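Long-range contacts in putative glutathionylspermidine synthase (Methylobacillus flagellatus, PDB 3N6X), which probably acts as an ATP-grasp ligase related to glutathionylspermidine synthases, joining a carboxylate to an amine at the expense of ATP: residues M100-V105 with V313-A318; N163-S168 with A318-T323. All blocks are in the same frame, centred on the assembly; numbering follows the deposited sequence.

Contact 1 (M100-V105 with V313-A318)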
# COMPACT_ATOMS: atom_id res chain seq x y z
N MSE A 100 2.47 12.25 12.80
CA MSE A 100 2.28 13.30 13.81
C MSE A 100 0.88 13.20 14.44
O MSE A 100 0.73 13.42 15.64
CB MSE A 100 2.52 14.67 13.20
CG MSE A 100 3.98 14.88 12.83
SE MSE A 100 4.27 16.57 11.97
CE MSE A 100 4.27 17.65 13.58
N PHE A 101 -0.13 12.79 13.64
CA PHE A 101 -1.48 12.55 14.13
C PHE A 101 -1.47 11.42 15.16
O PHE A 101 -2.05 11.57 16.23
CB PHE A 101 -2.44 12.20 12.97
CG PHE A 101 -3.76 11.63 13.43
CD1 PHE A 101 -4.70 12.44 14.06
CD2 PHE A 101 -4.05 10.28 13.27
CE1 PHE A 101 -5.91 11.91 14.52
CE2 PHE A 101 -5.25 9.74 13.74
CZ PHE A 101 -6.18 10.56 14.35
N LEU A 102 -0.76 10.30 14.84
CA LEU A 102 -0.65 9.13 15.73
C LEU A 102 0.06 9.46 17.04
O LEU A 102 -0.40 9.05 18.10
CB LEU A 102 0.00 7.94 15.00
CG LEU A 102 -0.92 7.25 13.98
CD1 LEU A 102 -0.12 6.40 12.99
CD2 LEU A 102 -2.00 6.39 14.69
N HIS A 103 1.12 10.26 17.00
CA HIS A 103 1.76 10.74 18.22
C HIS A 103 0.77 11.61 19.02
O HIS A 103 0.68 11.49 20.24
CB HIS A 103 3.04 11.54 17.89
CG HIS A 103 3.66 12.14 19.10
ND1 HIS A 103 4.53 11.42 19.90
CD2 HIS A 103 3.45 13.36 19.67
CE1 HIS A 103 4.84 12.22 20.91
NE2 HIS A 103 4.22 13.40 20.81
N ASP A 104 0.02 12.48 18.33
CA ASP A 104 -0.94 13.36 18.99
C ASP A 104 -2.10 12.60 19.68
O ASP A 104 -2.35 12.87 20.86
CB ASP A 104 -1.47 14.42 18.01
CG ASP A 104 -2.22 15.57 18.64
OD1 ASP A 104 -1.89 15.93 19.79
OD2 ASP A 104 -3.05 16.18 17.96
N VAL A 105 -2.77 11.62 18.99
CA VAL A 105 -3.89 10.86 19.60
C VAL A 105 -3.52 10.10 20.84
O VAL A 105 -4.41 9.80 21.66
CB VAL A 105 -4.70 9.95 18.64
CG1 VAL A 105 -5.62 10.75 17.78
CG2 VAL A 105 -3.80 9.03 17.82
N VAL A 313 2.27 -0.48 17.50
CA VAL A 313 0.94 -0.94 17.88
C VAL A 313 -0.00 0.30 17.86
O VAL A 313 0.42 1.39 18.26
CB VAL A 313 1.00 -1.61 19.30
CG1 VAL A 313 -0.40 -1.82 19.88
CG2 VAL A 313 1.77 -2.93 19.27
N GLY A 314 -1.23 0.13 17.37
CA GLY A 314 -2.24 1.19 17.37
C GLY A 314 -2.23 2.15 16.19
O GLY A 314 -2.84 3.22 16.27
N THR A 315 -1.58 1.77 15.06
CA THR A 315 -1.57 2.64 13.86
C THR A 315 -2.91 2.59 13.12
O THR A 315 -3.18 3.48 12.31
CB THR A 315 -0.42 2.27 12.91
OG1 THR A 315 -0.61 0.93 12.45
CG2 THR A 315 0.95 2.44 13.55
N GLY A 316 -3.71 1.55 13.38
CA GLY A 316 -4.98 1.32 12.71
C GLY A 316 -5.98 2.46 12.82
O GLY A 316 -6.86 2.59 11.97
N VAL A 317 -5.87 3.29 13.87
CA VAL A 317 -6.75 4.43 14.06
C VAL A 317 -6.54 5.50 12.96
O VAL A 317 -7.48 6.22 12.64
CB VAL A 317 -6.66 5.01 15.51
CG1 VAL A 317 -5.33 5.73 15.75
CG2 VAL A 317 -7.84 5.92 15.80
N ALA A 318 -5.34 5.53 12.33
CA ALA A 318 -5.03 6.52 11.28
C ALA A 318 -5.44 6.09 9.85
O ALA A 318 -5.69 6.96 9.01
CB ALA A 318 -3.56 6.87 11.32
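Leu102 drives its isobutyl end into the hollow that residues 314-318 form as the chain turns into helix 316-319, and this is the tight half of the contact. Leu102 CD2 lies 3.6 Å from Val317 CG1 and 3.7 Å from Ala318 CB. The carbonyl oxygen of Gly314 also touches this Leu102 methyl, at 3.6 Å. The other branch, Leu102 CD1, packs against Ala318 CB at 3.9 Å and, more distantly, against the CB and CG2 of Thr315. The Val317 and Leu102 side chains run alongside each other, pointing opposite ways; a chi1 of 71°, with Val317 CG1 lodged between the backbone N and the carbonyl carbon, turns that methyl to the leucine. Packing thins out along the helix. Phe101 presents a ring edge, with its CD2 4.0 Å from Ala318 CB, and Val105 CG2 meets Val317 CG1 tip to tip at 4.2 Å. On the helix face turned from residues 313-318, the selenomethionine Met100 is exposed and His103 partly so. Were Leu102 cut back to an alanine, the carbons of Val317, Ala318 and Thr315 would probably lose their main partner on helix 81-105, and a gap would open between them. The contact is thus the apolar docking of the C-terminal end of that long helix on a short helical turn. No hydrogen bond crosses it, and Gly314 O finds its donor in Tyr106 OH, so burial and fit of shapes hold the two segments, not directional polar bonds.

Contact 2 (N163-S168 with A318-T323). With SO4 (sulfate ion), chain B.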
# COMPACT_ATOMS: atom_id res chain seq x y z
N ASN A 163 -2.31 2.75 3.97
CA ASN A 163 -2.05 1.38 4.51
C ASN A 163 -0.92 1.45 5.52
O ASN A 163 0.24 1.52 5.12
CB ASN A 163 -1.71 0.40 3.38
CG ASN A 163 -2.76 0.32 2.31
OD1 ASN A 163 -3.77 -0.37 2.44
ND2 ASN A 163 -2.54 1.06 1.22
N LEU A 164 -1.27 1.46 6.82
CA LEU A 164 -0.31 1.70 7.90
C LEU A 164 -0.18 0.54 8.90
O LEU A 164 0.50 0.71 9.92
CB LEU A 164 -0.71 3.00 8.66
CG LEU A 164 -1.14 4.22 7.84
CD1 LEU A 164 -1.77 5.26 8.72
CD2 LEU A 164 0.02 4.82 7.11
N ARG A 165 -0.87 -0.57 8.66
CA ARG A 165 -0.86 -1.70 9.60
C ARG A 165 0.31 -2.66 9.33
O ARG A 165 1.31 -2.63 10.06
CB ARG A 165 -2.24 -2.41 9.60
CG ARG A 165 -3.33 -1.52 10.20
CD ARG A 165 -4.73 -1.96 9.85
NE ARG A 165 -5.67 -0.85 9.94
CZ ARG A 165 -6.97 -0.97 10.19
NH1 ARG A 165 -7.49 -2.17 10.39
NH2 ARG A 165 -7.74 0.10 10.25
N THR A 166 0.21 -3.49 8.27
CA THR A 166 1.30 -4.37 7.80
C THR A 166 1.35 -4.25 6.24
O THR A 166 1.03 -5.23 5.54
CB THR A 166 1.07 -5.86 8.25
OG1 THR A 166 -0.20 -6.31 7.75
CG2 THR A 166 1.13 -6.04 9.78
N PRO A 167 1.57 -3.01 5.67
CA PRO A 167 1.50 -2.84 4.20
C PRO A 167 2.31 -3.87 3.42
O PRO A 167 3.42 -4.26 3.83
CB PRO A 167 2.01 -1.41 3.97
CG PRO A 167 2.68 -1.03 5.24
CD PRO A 167 1.95 -1.74 6.33
N SER A 168 1.73 -4.36 2.31
CA SER A 168 2.36 -5.40 1.51
C SER A 168 2.39 -5.05 0.03
O SER A 168 1.74 -4.09 -0.39
CB SER A 168 1.65 -6.73 1.72
OG SER A 168 0.28 -6.63 1.39
N ALA A 318 -5.34 5.53 12.33
CA ALA A 318 -5.03 6.52 11.28
C ALA A 318 -5.44 6.09 9.85
O ALA A 318 -5.69 6.96 9.01
CB ALA A 318 -3.56 6.87 11.32
N ASP A 319 -5.51 4.79 9.58
CA ASP A 319 -5.91 4.35 8.24
C ASP A 319 -7.30 3.73 8.19
O ASP A 319 -7.71 3.25 7.14
CB ASP A 319 -4.84 3.45 7.60
CG ASP A 319 -4.68 2.10 8.26
OD1 ASP A 319 -5.28 1.90 9.34
OD2 ASP A 319 -3.92 1.27 7.73
N ASP A 320 -8.05 3.79 9.31
CA ASP A 320 -9.45 3.37 9.36
C ASP A 320 -10.30 4.26 8.42
O ASP A 320 -10.04 5.46 8.31
CB ASP A 320 -10.00 3.46 10.79
CG ASP A 320 -11.42 2.93 10.91
OD1 ASP A 320 -11.59 1.70 11.00
OD2 ASP A 320 -12.36 3.75 10.82
N LYS A 321 -11.31 3.67 7.77
CA LYS A 321 -12.19 4.36 6.83
C LYS A 321 -12.82 5.65 7.40
O LYS A 321 -12.98 6.62 6.66
CB LYS A 321 -13.26 3.39 6.25
CG LYS A 321 -14.66 3.48 6.88
CD LYS A 321 -14.87 2.51 8.04
CE LYS A 321 -16.31 2.06 8.15
NZ LYS A 321 -17.23 3.16 8.55
N ASP A 322 -13.09 5.69 8.73
CA ASP A 322 -13.66 6.87 9.38
C ASP A 322 -12.65 7.98 9.66
O ASP A 322 -13.05 9.13 9.90
CB ASP A 322 -14.43 6.50 10.65
CG ASP A 322 -15.71 5.72 10.39
OD1 ASP A 322 -16.37 5.98 9.34
OD2 ASP A 322 -16.08 4.89 11.24
N THR A 323 -11.34 7.66 9.66
CA THR A 323 -10.31 8.67 9.93
C THR A 323 -9.80 9.28 8.63
O THR A 323 -9.38 10.43 8.62
CB THR A 323 -9.19 8.08 10.78
OG1 THR A 323 -9.76 7.43 11.91
CG2 THR A 323 -8.21 9.13 11.27
S SO4 B . -2.28 -2.75 5.66
O1 SO4 B . -1.90 -2.64 4.26
O2 SO4 B . -1.94 -1.53 6.36
O3 SO4 B . -3.71 -2.99 5.73
O4 SO4 B . -1.61 -3.87 6.26
O HOH W 1 -10.56 -0.72 10.18
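Asn163 and Asp319 bring their CA atoms to 6.1 Å, the nearest backbone approach between the loop leaving strand 157-163 and residues 318-323. The Asp319 carboxylate divides its oxygens between two neighbours; its CG sits between the backbone N and the carbonyl carbon (chi1 68°), which brings the group to Leu164 N and Arg165. Asp319 OD2 accepts the backbone N-H of Leu164 at 2.8 Å in a nearly straight bond (168°), from above the carboxylate plane. Asp319 OD1 takes both NE (2.8 Å) and NH2 (3.2 Å) of Arg165, a side-on salt bridge with the guanidinium and carboxylate planes 47° apart. Three N-H groups therefore fix this carboxylate. A water extends the polar link, accepting from Arg165 NH2 and donating to Asp320 OD1. Beside the polar bonds, Leu164 CD1 touches Ala318 CB at 3.5 Å. The backbone N of Arg165 binds sulfate O2 (2.7 Å) and that of Thr166 binds O4, and a glycerol hydroxyl is hydrogen-bonded to Asp319 OD2; both are probably crystallisation additives, but consistent with a pocket able to hold an anion. Around this site, Asn163 ND2 bonds Asp148 of strand 144-151, on which Leu164 and Pro167 also pack, whereas helix 81-105 covers Ala318.

In the fold
Contacts 1 and 2 have centres 10 Å apart and share helix 316-319, with Ala318 belonging to both. Along the chain the order is 100-105, 163-168, 313-318 and 318-323, so the two connections cross. The centre of contact 1, which is buried, is about 17 Å from the centre of the chain; that of contact 2, partly buried, about 9 Å. They are tied directly: Thr315 OG1 is 2.8 Å from Leu164 O, and Val317 O is 2.7 Å from Thr323 OG1, both probable hydrogen bonds. Within the circularly permuted ATP-grasp part of the protein, the short helix thus joins the apolar face near the C-terminal end of helix 81-105 to what is probably an anion-holding pocket after strand 157-163.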